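PDB 1PVT: sugar-phosphate aldolase from Thermotoga maritima, which is of unknown specific function but belongs to the class II aldolase and adducin family, an AraD-like fold with a mixed beta-sheet flanked by helices. Local coordinates for residues A[149-154]-A[214-219]; A[7-12]-A[200-205]; A[36-41]-A[57-62]; A[51-56]-A[84-89]. All coordinates share one frame; numbering follows the deposited sequence.

Contact 1 (A[149-154]-A[214-219])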
loop_
_atom_site.group_PDB
_atom_site.type_symbol
_atom_site.label_atom_id
_atom_site.label_comp_id
_atom_site.label_asym_id
_atom_site.label_seq_id
_atom_site.Cartn_x
_atom_site.Cartn_y
_atom_site.Cartn_z
ATOM N N LYS A 149 5.963 -20.613 0.635
ATOM C CA LYS A 149 6.824 -21.340 1.551
ATOM C C LYS A 149 8.143 -21.662 0.881
ATOM O O LYS A 149 8.750 -22.698 1.149
ATOM C CB LYS A 149 6.142 -22.627 2.033
ATOM C CG LYS A 149 6.681 -23.138 3.382
ATOM C CD LYS A 149 5.714 -24.110 4.091
ATOM C CE LYS A 149 6.153 -24.399 5.536
ATOM N NZ LYS A 149 5.213 -25.283 6.284
ATOM N N ILE A 150 8.584 -20.762 0.010
ATOM C CA ILE A 150 9.841 -20.948 -0.696
ATOM C C ILE A 150 10.998 -20.737 0.258
ATOM O O ILE A 150 12.097 -21.248 0.046
ATOM C CB ILE A 150 9.981 -19.974 -1.848
ATOM C CG1 ILE A 150 8.849 -20.207 -2.842
ATOM C CG2 ILE A 150 11.316 -20.178 -2.532
ATOM C CD1 ILE A 150 8.859 -19.248 -4.003
ATOM N N HIS A 151 10.748 -19.960 1.301
ATOM C CA HIS A 151 11.747 -19.717 2.323
ATOM C C HIS A 151 11.038 -19.165 3.533
ATOM O O HIS A 151 10.123 -18.347 3.421
ATOM C CB HIS A 151 12.839 -18.748 1.853
ATOM C CG HIS A 151 12.330 -17.410 1.423
ATOM N ND1 HIS A 151 13.098 -16.267 1.497
ATOM C CD2 HIS A 151 11.148 -17.033 0.885
ATOM C CE1 HIS A 151 12.410 -15.244 1.025
ATOM N NE2 HIS A 151 11.222 -15.682 0.647
ATOM N N PRO A 152 11.442 -19.628 4.716
ATOM C CA PRO A 152 10.856 -19.199 5.985
ATOM C C PRO A 152 10.403 -17.744 5.956
ATOM O O PRO A 152 9.243 -17.448 6.209
ATOM C CB PRO A 152 11.982 -19.457 6.974
ATOM C CG PRO A 152 12.568 -20.737 6.433
ATOM C CD PRO A 152 12.630 -20.474 4.939
ATOM N N GLU A 153 11.322 -16.848 5.631
ATOM C CA GLU A 153 11.026 -15.424 5.559
ATOM C C GLU A 153 9.570 -15.051 5.268
ATOM O O GLU A 153 9.044 -14.113 5.862
ATOM C CB GLU A 153 11.933 -14.769 4.513
ATOM C CG GLU A 153 13.292 -14.319 5.046
ATOM C CD GLU A 153 13.315 -12.835 5.397
ATOM O OE1 GLU A 153 13.435 -12.004 4.462
ATOM O OE2 GLU A 153 13.203 -12.500 6.603
ATOM N N VAL A 154 8.914 -15.767 4.361
ATOM C CA VAL A 154 7.529 -15.445 4.030
ATOM C C VAL A 154 6.564 -15.780 5.157
ATOM O O VAL A 154 5.813 -14.926 5.632
ATOM C CB VAL A 154 7.064 -16.206 2.798
ATOM C CG1 VAL A 154 5.763 -15.608 2.292
ATOM C CG2 VAL A 154 8.135 -16.175 1.742
ATOM N N GLU A 214 8.406 -10.089 -3.057
ATOM C CA GLU A 214 9.144 -10.023 -4.311
ATOM C C GLU A 214 10.199 -11.116 -4.381
ATOM O O GLU A 214 10.290 -11.855 -5.362
ATOM C CB GLU A 214 9.853 -8.679 -4.437
ATOM C CG GLU A 214 9.504 -7.879 -5.677
ATOM C CD GLU A 214 9.483 -8.708 -6.939
ATOM O OE1 GLU A 214 8.547 -9.521 -7.100
ATOM O OE2 GLU A 214 10.399 -8.543 -7.772
ATOM N N LYS A 215 11.004 -11.203 -3.329
ATOM C CA LYS A 215 12.069 -12.183 -3.286
ATOM C C LYS A 215 11.512 -13.563 -3.532
ATOM O O LYS A 215 12.045 -14.308 -4.347
ATOM C CB LYS A 215 12.788 -12.127 -1.944
ATOM C CG LYS A 215 14.204 -12.623 -2.032
ATOM C CD LYS A 215 15.073 -12.013 -0.943
ATOM C CE LYS A 215 16.565 -12.363 -1.120
ATOM N NZ LYS A 215 17.464 -11.556 -0.215
ATOM N N ALA A 216 10.424 -13.902 -2.850
ATOM C CA ALA A 216 9.821 -15.216 -3.023
ATOM C C ALA A 216 9.364 -15.403 -4.447
ATOM O O ALA A 216 9.534 -16.466 -5.022
ATOM C CB ALA A 216 8.658 -15.381 -2.099
ATOM N N ALA A 217 8.774 -14.365 -5.018
ATOM C CA ALA A 217 8.301 -14.459 -6.384
ATOM C C ALA A 217 9.495 -14.696 -7.270
ATOM O O ALA A 217 9.483 -15.568 -8.134
ATOM C CB ALA A 217 7.617 -13.182 -6.786
ATOM N N GLU A 218 10.541 -13.915 -7.039
ATOM C CA GLU A 218 11.745 -14.017 -7.837
ATOM C C GLU A 218 12.387 -15.392 -7.755
ATOM O O GLU A 218 12.843 -15.932 -8.768
ATOM C CB GLU A 218 12.743 -12.954 -7.411
ATOM C CG GLU A 218 13.896 -12.838 -8.369
ATOM C CD GLU A 218 14.589 -11.509 -8.254
ATOM O OE1 GLU A 218 14.170 -10.700 -7.387
ATOM O OE2 GLU A 218 15.543 -11.272 -9.032
ATOM N N ILE A 219 12.427 -15.958 -6.554
ATOM C CA ILE A 219 12.998 -17.286 -6.366
ATOM C C ILE A 219 12.140 -18.319 -7.096
ATOM O O ILE A 219 12.655 -19.211 -7.760
ATOM C CB ILE A 219 13.053 -17.664 -4.873
ATOM C CG1 ILE A 219 13.960 -16.698 -4.120
ATOM C CG2 ILE A 219 13.592 -19.071 -4.710
ATOM C CD1 ILE A 219 14.033 -16.967 -2.628
#

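Contact 2 (A[7-12]-A[200-205])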
loop_
_atom_site.group_PDB
_atom_site.type_symbol
_atom_site.label_atom_id
_atom_site.label_comp_id
_atom_site.label_asym_id
_atom_site.label_seq_id
_atom_site.Cartn_x
_atom_site.Cartn_y
_atom_site.Cartn_z
ATOM N N ILE A 7 7.158 11.342 8.066
ATOM C CA ILE A 7 7.412 11.793 6.697
ATOM C C ILE A 7 8.732 11.253 6.196
ATOM O O ILE A 7 8.819 10.721 5.090
ATOM C CB ILE A 7 7.503 13.317 6.615
ATOM C CG1 ILE A 7 6.232 13.945 7.173
ATOM C CG2 ILE A 7 7.754 13.732 5.190
ATOM C CD1 ILE A 7 4.972 13.324 6.653
ATOM N N ARG A 8 9.764 11.426 7.012
ATOM C CA ARG A 8 11.088 10.940 6.679
ATOM C C ARG A 8 11.014 9.430 6.502
ATOM O O ARG A 8 11.653 8.874 5.612
ATOM C CB ARG A 8 12.079 11.309 7.792
ATOM C CG ARG A 8 12.544 12.761 7.728
ATOM C CD ARG A 8 12.834 13.352 9.102
ATOM N NE ARG A 8 13.173 14.780 9.025
ATOM C CZ ARG A 8 12.988 15.659 10.015
ATOM N NH1 ARG A 8 12.457 15.267 11.171
ATOM N NH2 ARG A 8 13.346 16.934 9.859
ATOM N N GLU A 9 10.209 8.775 7.334
ATOM C CA GLU A 9 10.060 7.323 7.279
ATOM C C GLU A 9 9.419 6.914 5.973
ATOM O O GLU A 9 9.701 5.848 5.422
ATOM C CB GLU A 9 9.206 6.827 8.437
ATOM C CG GLU A 9 9.670 5.487 8.971
ATOM C CD GLU A 9 8.562 4.725 9.681
ATOM O OE1 GLU A 9 7.912 5.327 10.583
ATOM O OE2 GLU A 9 8.351 3.529 9.335
ATOM N N ILE A 10 8.535 7.769 5.490
ATOM C CA ILE A 10 7.870 7.521 4.230
ATOM C C ILE A 10 8.836 7.794 3.087
ATOM O O ILE A 10 8.948 6.995 2.158
ATOM C CB ILE A 10 6.645 8.429 4.067
ATOM C CG1 ILE A 10 5.515 7.900 4.958
ATOM C CG2 ILE A 10 6.244 8.539 2.572
ATOM C CD1 ILE A 10 4.181 8.636 4.786
ATOM N N GLN A 11 9.526 8.929 3.152
ATOM C CA GLN A 11 10.476 9.297 2.114
ATOM C C GLN A 11 11.561 8.247 1.953
ATOM O O GLN A 11 11.933 7.897 0.832
ATOM C CB GLN A 11 11.095 10.642 2.437
ATOM C CG GLN A 11 10.131 11.778 2.252
ATOM C CD GLN A 11 10.799 13.122 2.417
ATOM O OE1 GLN A 11 11.239 13.479 3.512
ATOM N NE2 GLN A 11 10.894 13.877 1.323
ATOM N N LYS A 12 12.061 7.741 3.073
ATOM C CA LYS A 12 13.089 6.713 3.041
ATOM C C LYS A 12 12.575 5.494 2.271
ATOM O O LYS A 12 13.284 4.940 1.435
ATOM C CB LYS A 12 13.492 6.329 4.465
ATOM C CG LYS A 12 14.505 5.198 4.542
ATOM C CD LYS A 12 15.042 5.004 5.963
ATOM C CE LYS A 12 15.931 3.752 6.067
ATOM N NZ LYS A 12 17.119 3.797 5.157
ATOM N N GLY A 200 1.291 -2.792 7.674
ATOM C CA GLY A 200 2.234 -3.027 8.748
ATOM C C GLY A 200 2.157 -2.019 9.874
ATOM O O GLY A 200 1.543 -0.960 9.733
ATOM N N LYS A 201 2.784 -2.347 11.000
ATOM C CA LYS A 201 2.795 -1.451 12.152
ATOM C C LYS A 201 3.262 -0.051 11.703
ATOM O O LYS A 201 2.822 0.954 12.256
ATOM C CB LYS A 201 3.730 -1.990 13.254
ATOM C CG LYS A 201 3.535 -3.464 13.618
ATOM C CD LYS A 201 2.132 -3.753 14.139
ATOM C CE LYS A 201 1.873 -5.267 14.275
ATOM N NZ LYS A 201 2.692 -5.944 15.329
ATOM N N ASP A 202 4.159 0.003 10.716
ATOM C CA ASP A 202 4.667 1.270 10.179
ATOM C C ASP A 202 5.103 1.070 8.727
ATOM O O ASP A 202 5.311 -0.068 8.289
ATOM C CB ASP A 202 5.833 1.799 11.024
ATOM C CG ASP A 202 7.009 0.841 11.078
ATOM O OD1 ASP A 202 6.912 -0.269 10.505
ATOM O OD2 ASP A 202 8.036 1.203 11.702
ATOM N N VAL A 203 5.240 2.168 7.985
ATOM C CA VAL A 203 5.601 2.070 6.580
ATOM C C VAL A 203 6.775 1.136 6.342
ATOM O O VAL A 203 6.719 0.283 5.453
ATOM C CB VAL A 203 5.913 3.441 5.969
ATOM C CG1 VAL A 203 7.274 3.931 6.414
ATOM C CG2 VAL A 203 5.838 3.341 4.469
ATOM N N ALA A 204 7.826 1.275 7.143
ATOM C CA ALA A 204 9.010 0.427 7.007
ATOM C C ALA A 204 8.663 -1.060 7.035
ATOM O O ALA A 204 9.283 -1.857 6.330
ATOM C CB ALA A 204 10.014 0.741 8.115
ATOM N N GLU A 205 7.687 -1.436 7.857
ATOM C CA GLU A 205 7.280 -2.834 7.949
ATOM C C GLU A 205 6.508 -3.243 6.692
ATOM O O GLU A 205 6.663 -4.363 6.199
ATOM C CB GLU A 205 6.425 -3.068 9.199
ATOM C CG GLU A 205 5.854 -4.485 9.295
ATOM C CD GLU A 205 5.070 -4.736 10.580
ATOM O OE1 GLU A 205 5.703 -4.960 11.637
ATOM O OE2 GLU A 205 3.818 -4.705 10.533
#

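Contact 3 (A[36-41]-A[57-62])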
loop_
_atom_site.group_PDB
_atom_site.type_symbol
_atom_site.label_atom_id
_atom_site.label_comp_id
_atom_site.label_asym_id
_atom_site.label_seq_id
_atom_site.Cartn_x
_atom_site.Cartn_y
_atom_site.Cartn_z
ATOM N N GLU A 36 -2.537 10.572 16.788
ATOM C CA GLU A 36 -2.882 11.816 17.459
ATOM C C GLU A 36 -3.404 12.819 16.439
ATOM O O GLU A 36 -4.282 12.501 15.635
ATOM C CB GLU A 36 -1.640 12.369 18.152
ATOM C CG GLU A 36 -0.815 11.282 18.807
ATOM C CD GLU A 36 0.592 11.724 19.130
ATOM O OE1 GLU A 36 0.752 12.542 20.059
ATOM O OE2 GLU A 36 1.535 11.258 18.451
ATOM N N ARG A 37 -2.861 14.033 16.487
ATOM C CA ARG A 37 -3.242 15.101 15.569
ATOM C C ARG A 37 -2.019 15.955 15.308
ATOM O O ARG A 37 -1.178 16.130 16.185
ATOM C CB ARG A 37 -4.345 15.967 16.167
ATOM C CG ARG A 37 -5.523 15.165 16.654
ATOM C CD ARG A 37 -6.770 16.009 16.735
ATOM N NE ARG A 37 -7.940 15.186 17.021
ATOM C CZ ARG A 37 -9.183 15.651 17.038
ATOM N NH1 ARG A 37 -9.402 16.933 16.780
ATOM N NH2 ARG A 37 -10.204 14.844 17.310
ATOM N N PRO A 38 -1.907 16.502 14.094
ATOM C CA PRO A 38 -0.802 17.355 13.637
ATOM C C PRO A 38 -0.556 18.610 14.484
ATOM O O PRO A 38 -1.448 19.446 14.619
ATOM C CB PRO A 38 -1.213 17.707 12.210
ATOM C CG PRO A 38 -2.035 16.518 11.792
ATOM C CD PRO A 38 -2.872 16.271 13.008
ATOM N N GLU A 39 0.649 18.741 15.043
ATOM C CA GLU A 39 0.992 19.915 15.855
ATOM C C GLU A 39 0.999 21.170 14.981
ATOM O O GLU A 39 0.336 22.161 15.297
ATOM C CB GLU A 39 2.370 19.746 16.530
ATOM C CG GLU A 39 2.933 21.051 17.148
ATOM C CD GLU A 39 4.190 20.848 17.998
ATOM O OE1 GLU A 39 5.148 20.189 17.524
ATOM O OE2 GLU A 39 4.218 21.362 19.142
ATOM N N GLY A 40 1.755 21.129 13.889
ATOM C CA GLY A 40 1.795 22.268 12.993
ATOM C C GLY A 40 0.479 22.329 12.244
ATOM O O GLY A 40 0.431 22.156 11.020
ATOM N N TYR A 41 -0.602 22.559 12.983
ATOM C CA TYR A 41 -1.917 22.623 12.364
ATOM C C TYR A 41 -1.953 23.773 11.378
ATOM O O TYR A 41 -1.744 24.931 11.750
ATOM C CB TYR A 41 -3.022 22.786 13.416
ATOM C CG TYR A 41 -4.146 21.816 13.159
ATOM C CD1 TYR A 41 -4.286 20.654 13.929
ATOM C CD2 TYR A 41 -5.007 21.999 12.071
ATOM C CE1 TYR A 41 -5.252 19.695 13.616
ATOM C CE2 TYR A 41 -5.972 21.049 11.746
ATOM C CZ TYR A 41 -6.090 19.901 12.520
ATOM O OH TYR A 41 -7.044 18.965 12.188
ATOM N N GLU A 57 -13.197 9.734 12.198
ATOM C CA GLU A 57 -12.329 10.856 11.876
ATOM C C GLU A 57 -10.888 10.377 11.988
ATOM O O GLU A 57 -10.587 9.529 12.833
ATOM C CB GLU A 57 -12.562 11.989 12.867
ATOM C CG GLU A 57 -11.471 13.036 12.861
ATOM C CD GLU A 57 -11.393 13.786 14.176
ATOM O OE1 GLU A 57 -11.316 13.121 15.234
ATOM O OE2 GLU A 57 -11.402 15.035 14.153
HETATM N N MSE A 58 -10.005 10.908 11.141
HETATM C CA MSE A 58 -8.588 10.532 11.170
HETATM C C MSE A 58 -7.695 11.499 10.410
HETATM O O MSE A 58 -8.165 12.369 9.687
HETATM C CB MSE A 58 -8.379 9.131 10.580
HETATM C CG MSE A 58 -8.706 9.039 9.090
HETATM SE SE MSE A 58 -8.004 7.473 8.159
HETATM C CE MSE A 58 -9.478 6.237 8.383
ATOM N N TYR A 59 -6.394 11.328 10.599
ATOM C CA TYR A 59 -5.388 12.129 9.916
ATOM C C TYR A 59 -4.495 11.134 9.202
ATOM O O TYR A 59 -3.939 10.235 9.829
ATOM C CB TYR A 59 -4.523 12.901 10.902
ATOM C CG TYR A 59 -5.216 14.012 11.632
ATOM C CD1 TYR A 59 -5.308 15.289 11.084
ATOM C CD2 TYR A 59 -5.727 13.804 12.906
ATOM C CE1 TYR A 59 -5.883 16.334 11.802
ATOM C CE2 TYR A 59 -6.305 14.833 13.626
ATOM C CZ TYR A 59 -6.378 16.095 13.081
ATOM O OH TYR A 59 -6.923 17.103 13.845
ATOM N N LEU A 60 -4.359 11.270 7.894
ATOM C CA LEU A 60 -3.495 10.350 7.190
ATOM C C LEU A 60 -2.610 11.036 6.155
ATOM O O LEU A 60 -3.008 12.004 5.483
ATOM C CB LEU A 60 -4.304 9.218 6.534
ATOM C CG LEU A 60 -4.723 9.382 5.069
ATOM C CD1 LEU A 60 -4.947 8.017 4.422
ATOM C CD2 LEU A 60 -5.968 10.243 4.990
ATOM N N LEU A 61 -1.386 10.519 6.069
ATOM C CA LEU A 61 -0.372 10.985 5.145
ATOM C C LEU A 61 -0.443 10.056 3.951
ATOM O O LEU A 61 -0.410 8.836 4.103
ATOM C CB LEU A 61 1.012 10.888 5.798
ATOM C CG LEU A 61 1.426 11.981 6.791
ATOM C CD1 LEU A 61 2.551 11.486 7.692
ATOM C CD2 LEU A 61 1.832 13.233 6.009
ATOM N N ILE A 62 -0.565 10.626 2.764
ATOM C CA ILE A 62 -0.630 9.809 1.571
ATOM C C ILE A 62 0.054 10.544 0.436
ATOM O O ILE A 62 0.014 11.767 0.354
ATOM C CB ILE A 62 -2.090 9.499 1.182
ATOM C CG1 ILE A 62 -2.129 8.500 0.023
ATOM C CG2 ILE A 62 -2.794 10.774 0.767
ATOM C CD1 ILE A 62 -3.523 8.027 -0.334
#

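Contact 4 (A[51-56]-A[84-89])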
loop_
_atom_site.group_PDB
_atom_site.type_symbol
_atom_site.label_atom_id
_atom_site.label_comp_id
_atom_site.label_asym_id
_atom_site.label_seq_id
_atom_site.Cartn_x
_atom_site.Cartn_y
_atom_site.Cartn_z
ATOM N N PHE A 51 -17.292 11.617 -2.977
ATOM C CA PHE A 51 -18.234 10.607 -2.510
ATOM C C PHE A 51 -18.527 10.883 -1.036
ATOM O O PHE A 51 -17.852 11.709 -0.417
ATOM C CB PHE A 51 -17.634 9.207 -2.684
ATOM C CG PHE A 51 -16.344 8.982 -1.922
ATOM C CD1 PHE A 51 -16.365 8.530 -0.601
ATOM C CD2 PHE A 51 -15.110 9.197 -2.537
ATOM C CE1 PHE A 51 -15.175 8.292 0.093
ATOM C CE2 PHE A 51 -13.920 8.964 -1.853
ATOM C CZ PHE A 51 -13.951 8.510 -0.536
ATOM N N ASP A 52 -19.521 10.207 -0.464
ATOM C CA ASP A 52 -19.841 10.458 0.937
ATOM C C ASP A 52 -19.142 9.564 1.944
ATOM O O ASP A 52 -19.480 8.384 2.103
ATOM C CB ASP A 52 -21.340 10.376 1.198
ATOM C CG ASP A 52 -21.684 10.732 2.634
ATOM O OD1 ASP A 52 -21.301 9.971 3.558
ATOM O OD2 ASP A 52 -22.320 11.789 2.834
ATOM N N TYR A 53 -18.185 10.154 2.650
ATOM C CA TYR A 53 -17.431 9.440 3.656
ATOM C C TYR A 53 -18.215 9.385 4.959
ATOM O O TYR A 53 -18.637 10.413 5.486
ATOM C CB TYR A 53 -16.093 10.126 3.886
ATOM C CG TYR A 53 -15.292 9.464 4.958
ATOM C CD1 TYR A 53 -14.862 8.151 4.810
ATOM C CD2 TYR A 53 -14.992 10.134 6.139
ATOM C CE1 TYR A 53 -14.148 7.511 5.815
ATOM C CE2 TYR A 53 -14.280 9.509 7.159
ATOM C CZ TYR A 53 -13.856 8.195 6.991
ATOM O OH TYR A 53 -13.134 7.562 7.991
ATOM N N ASP A 54 -18.398 8.173 5.471
ATOM C CA ASP A 54 -19.135 7.957 6.707
ATOM C C ASP A 54 -18.327 7.155 7.726
ATOM O O ASP A 54 -18.887 6.521 8.619
ATOM C CB ASP A 54 -20.454 7.236 6.401
ATOM C CG ASP A 54 -21.201 6.811 7.663
ATOM O OD1 ASP A 54 -21.469 7.682 8.522
ATOM O OD2 ASP A 54 -21.516 5.604 7.796
ATOM N N GLY A 55 -17.007 7.176 7.593
ATOM C CA GLY A 55 -16.173 6.450 8.534
ATOM C C GLY A 55 -15.692 7.393 9.621
ATOM O O GLY A 55 -15.944 8.597 9.534
ATOM N N PRO A 56 -15.000 6.889 10.660
ATOM C CA PRO A 56 -14.504 7.746 11.748
ATOM C C PRO A 56 -13.611 8.891 11.264
ATOM O O PRO A 56 -13.309 9.012 10.077
ATOM C CB PRO A 56 -13.743 6.768 12.641
ATOM C CG PRO A 56 -14.497 5.480 12.445
ATOM C CD PRO A 56 -14.731 5.466 10.947
ATOM N N VAL A 84 -9.288 13.561 7.751
ATOM C CA VAL A 84 -10.463 12.905 7.205
ATOM C C VAL A 84 -11.674 13.079 8.115
ATOM O O VAL A 84 -11.767 12.494 9.205
ATOM C CB VAL A 84 -10.181 11.406 6.959
ATOM C CG1 VAL A 84 -11.419 10.712 6.437
ATOM C CG2 VAL A 84 -9.054 11.261 5.948
ATOM N N LEU A 85 -12.592 13.917 7.641
ATOM C CA LEU A 85 -13.816 14.219 8.357
ATOM C C LEU A 85 -14.992 13.662 7.614
ATOM O O LEU A 85 -15.128 13.859 6.400
ATOM C CB LEU A 85 -13.999 15.726 8.500
ATOM C CG LEU A 85 -13.021 16.348 9.490
ATOM C CD1 LEU A 85 -13.155 17.851 9.429
ATOM C CD2 LEU A 85 -13.284 15.802 10.897
ATOM N N PRO A 86 -15.866 12.954 8.335
ATOM C CA PRO A 86 -17.050 12.372 7.712
ATOM C C PRO A 86 -17.682 13.422 6.817
ATOM O O PRO A 86 -17.288 14.595 6.819
ATOM C CB PRO A 86 -17.929 12.028 8.907
ATOM C CG PRO A 86 -16.921 11.673 9.968
ATOM C CD PRO A 86 -15.870 12.744 9.795
ATOM N N GLY A 87 -18.671 13.008 6.051
ATOM C CA GLY A 87 -19.314 13.962 5.185
ATOM C C GLY A 87 -18.691 13.834 3.829
ATOM O O GLY A 87 -18.239 12.756 3.449
ATOM N N LYS A 88 -18.646 14.940 3.102
ATOM C CA LYS A 88 -18.099 14.931 1.758
ATOM C C LYS A 88 -16.826 15.757 1.674
ATOM O O LYS A 88 -16.264 15.952 0.591
ATOM C CB LYS A 88 -19.153 15.472 0.787
ATOM C CG LYS A 88 -20.458 14.668 0.795
ATOM C CD LYS A 88 -21.606 15.432 0.148
ATOM C CE LYS A 88 -21.264 15.852 -1.282
ATOM N NZ LYS A 88 -22.353 16.674 -1.896
ATOM N N HIS A 89 -16.356 16.226 2.823
ATOM C CA HIS A 89 -15.162 17.042 2.821
ATOM C C HIS A 89 -14.021 16.578 3.693
ATOM O O HIS A 89 -14.204 16.024 4.786
ATOM C CB HIS A 89 -15.526 18.485 3.159
ATOM C CG HIS A 89 -16.354 19.145 2.102
ATOM N ND1 HIS A 89 -15.898 19.334 0.814
ATOM C CD2 HIS A 89 -17.621 19.621 2.126
ATOM C CE1 HIS A 89 -16.848 19.899 0.090
ATOM N NE2 HIS A 89 -17.905 20.084 0.861
#

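Contact 1 (A[149-154]-A[214-219])
Ile150 reaches helix 203-224 with both of its branches, and the turn holding it shows how a loop can be moored to a helix without a single hydrogen bond across the gap. Its chi1 of -61° sets CG1 beside the backbone N and leaves CG2 anti to it, where CG2 lies 3.3 Å from Ile219 CG2. The longer branch continues to CD1, which abuts Ala216 O and stands 4.3 Å from Ala216 CB. The two isoleucines pass each other running in opposite directions. Ala216 is the common floor: besides Ile150 it meets His151, whose NE2 stands 3.8 Å from Ala216 CB, and Val154, whose CG2 approaches the same methyl at 4.0 Å. Here the loop leading into the short helix 152-157 packs on the flank of the long helix 203-224; the small alanine probably lets the imidazole come close to the helix backbone. The His151 ring itself is sandwiched. Ile219 CD1 lies over the centre of one face as a CH-pi contact, 4.3 Å from the ring centroid and 7° off the normal, and Glu153 CB covers the rim of the opposite face, 3.5 Å above the plane. Lys215 CB, next to Ala216 in the same turn, approaches the ring obliquely, and the lysine's amino group stays well away from the imidazole. Within the loop, Val154 N donates to His151 O at 3.0 Å and ties the turn to the helix that follows. Beyond these residues, Met147 packs on Ala216 and Leu220 on Ile150, whereas Glu214 hydrogen-bonds Asn130 and, weakly, the backbone N of Leu131.

Contact 2 (A[7-12]-A[200-205])
Ile10 and Val203 mark the closest backbone approach, their CA atoms 6.4 Å apart, where the middle of helix 2-19 passes the first turn of helix 203-224. Asp202 is the N-cap of the latter: its OD1 accepts from Glu205 N at 3.0 Å, the donor standing above the carboxylate plane. One N-H of that first turn is served from the other helix. Ala204 N donates to Glu9 OE2 at 3.2 Å in a nearly straight bond (165°), meeting the oxygen almost along its C-O axis. Glu9 can reach so far because its chain is extended beyond CG, and the aliphatic part slides past Val203 in the opposite direction, with Glu9 CG 3.8 Å from Val203 CG1. A price is paid in charge: Glu9 OE2 and Asp202 OD2 are two acceptors 3.3 Å apart, their carboxylate planes turned 63° against each other. The positive end of the helix dipole probably eases this crowding of negative groups. Glu205, its chain extended, accepts from Lys201 N through OE2, met from above the carboxylate plane, and also forms a salt bridge with Arg209. Ile10 points its CB away from this junction and into the sheet, where Ile30 and Val32 of strand 28-34, Ile79 of strand 79-84 and Leu61 of strand 58-63 receive it; Val203 also rests on Ile30, and so both helices bear on strand 28-34.

Contact 3 (A[36-41]-A[57-62])
Tyr59 leaves strand 58-63 with its CG beside the backbone N (chi1 -69°), which swings the ring out towards the loop 36-41. Arg37 takes the corresponding first torsion and then runs extended from CG to NE, carrying its methylenes past the phenol and its guanidinium on to Glu57. The ring of Tyr59 thus becomes the hub. Pro38 lies over the centre of one face through CD, a CH-pi contact; Glu36 O approaches CD2 of Tyr59 obliquely at 3.4 Å. At the hydroxyl end Arg37 CD is 3.1 Å from Tyr59 OH, with Arg37 NE near the ring plane at the edge. Tyr41, further along the same loop, comes in at about a right angle, and its OH lies at the edge of the Tyr59 ring. The two rings meet rim to rim, centroids 5.8 Å apart and planes at 76°, neither over the face of the other. Their hydroxyls are joined by a very short hydrogen bond, Tyr41 OH to Tyr59 OH, 2.5 Å, in which either may be the donor. Outside the two segments, Tyr59 stacks with the ring of His83, linking this site to strand 79-84. Only NH2 of Arg37 is at salt-bridge distance, 2.9 Å from Glu57 OE1; with the planes 88° apart, OE2 lies over a guanidinium face. The buried Tyr59 therefore has its one polar side-chain atom satisfied by another phenol; the guanidinium close by may polarise it, though that charge is largely met by Glu57, nearer the surface.

Contact 4 (A[51-56]-A[84-89])
A single antiparallel beta bridge, Tyr53 with Gly87, joins the short strand 52-53 to the loop between strands 79-84 and 89-92, the two residues forming a hydrogen-bonded pair. Tyr53 N donates to Gly87 O and Gly87 N returns a bond to Tyr53 O, both 2.7 Å long. Gly87 adopts backbone angles (phi 97°) at which a side chain would meet the preceding carbonyl, a conformation suited to glycine. With CG anti to its own N, Tyr53 lays its ring back over the following turn. One face is covered at its centre by Gly55 N, 3.3 Å above the plane; Val84 lies on the opposite side, its exact closeness doubtful. The hydroxyl closes the loop by donating to Pro56 O at 2.5 Å, on a lone pair in the carbonyl plane. Pro86 CG packs against Gly55 O at 3.3 Å. Further out, Asp52 OD2 reaches only the aliphatic CG of Lys88, 4.0 Å off, and the opposite charges stay apart. The bridge sits where strand 79-84 ends and just before strand 58-63 begins: Val84 is hydrogen-bonded through its backbone to Met58, Tyr49 of strand 45-49 meets the rings of Phe51 and Tyr53, and Phe51 packs on Pro104, Leu107 and Met108 of helix 103-115.

Contacts 1 and 2 both use helix 203-224, one far along it and one at its N-terminal end, with centres 22 Å apart; the first is apolar packing, the second a capping junction rich in charge. Contacts 3 and 4 lie on the other side of the chain's centre from contact 1, near the ends of inner strands, where surface loops meet a buried tyrosine, a salt bridge and backbone bonds. They also touch each other through the side chains of Leu60 and Val84. Contacts 2 and 3 meet in the interior, Ile7 on Leu61. Contact 4 is the most superficial of the four; contacts 1 to 3 are partly buried.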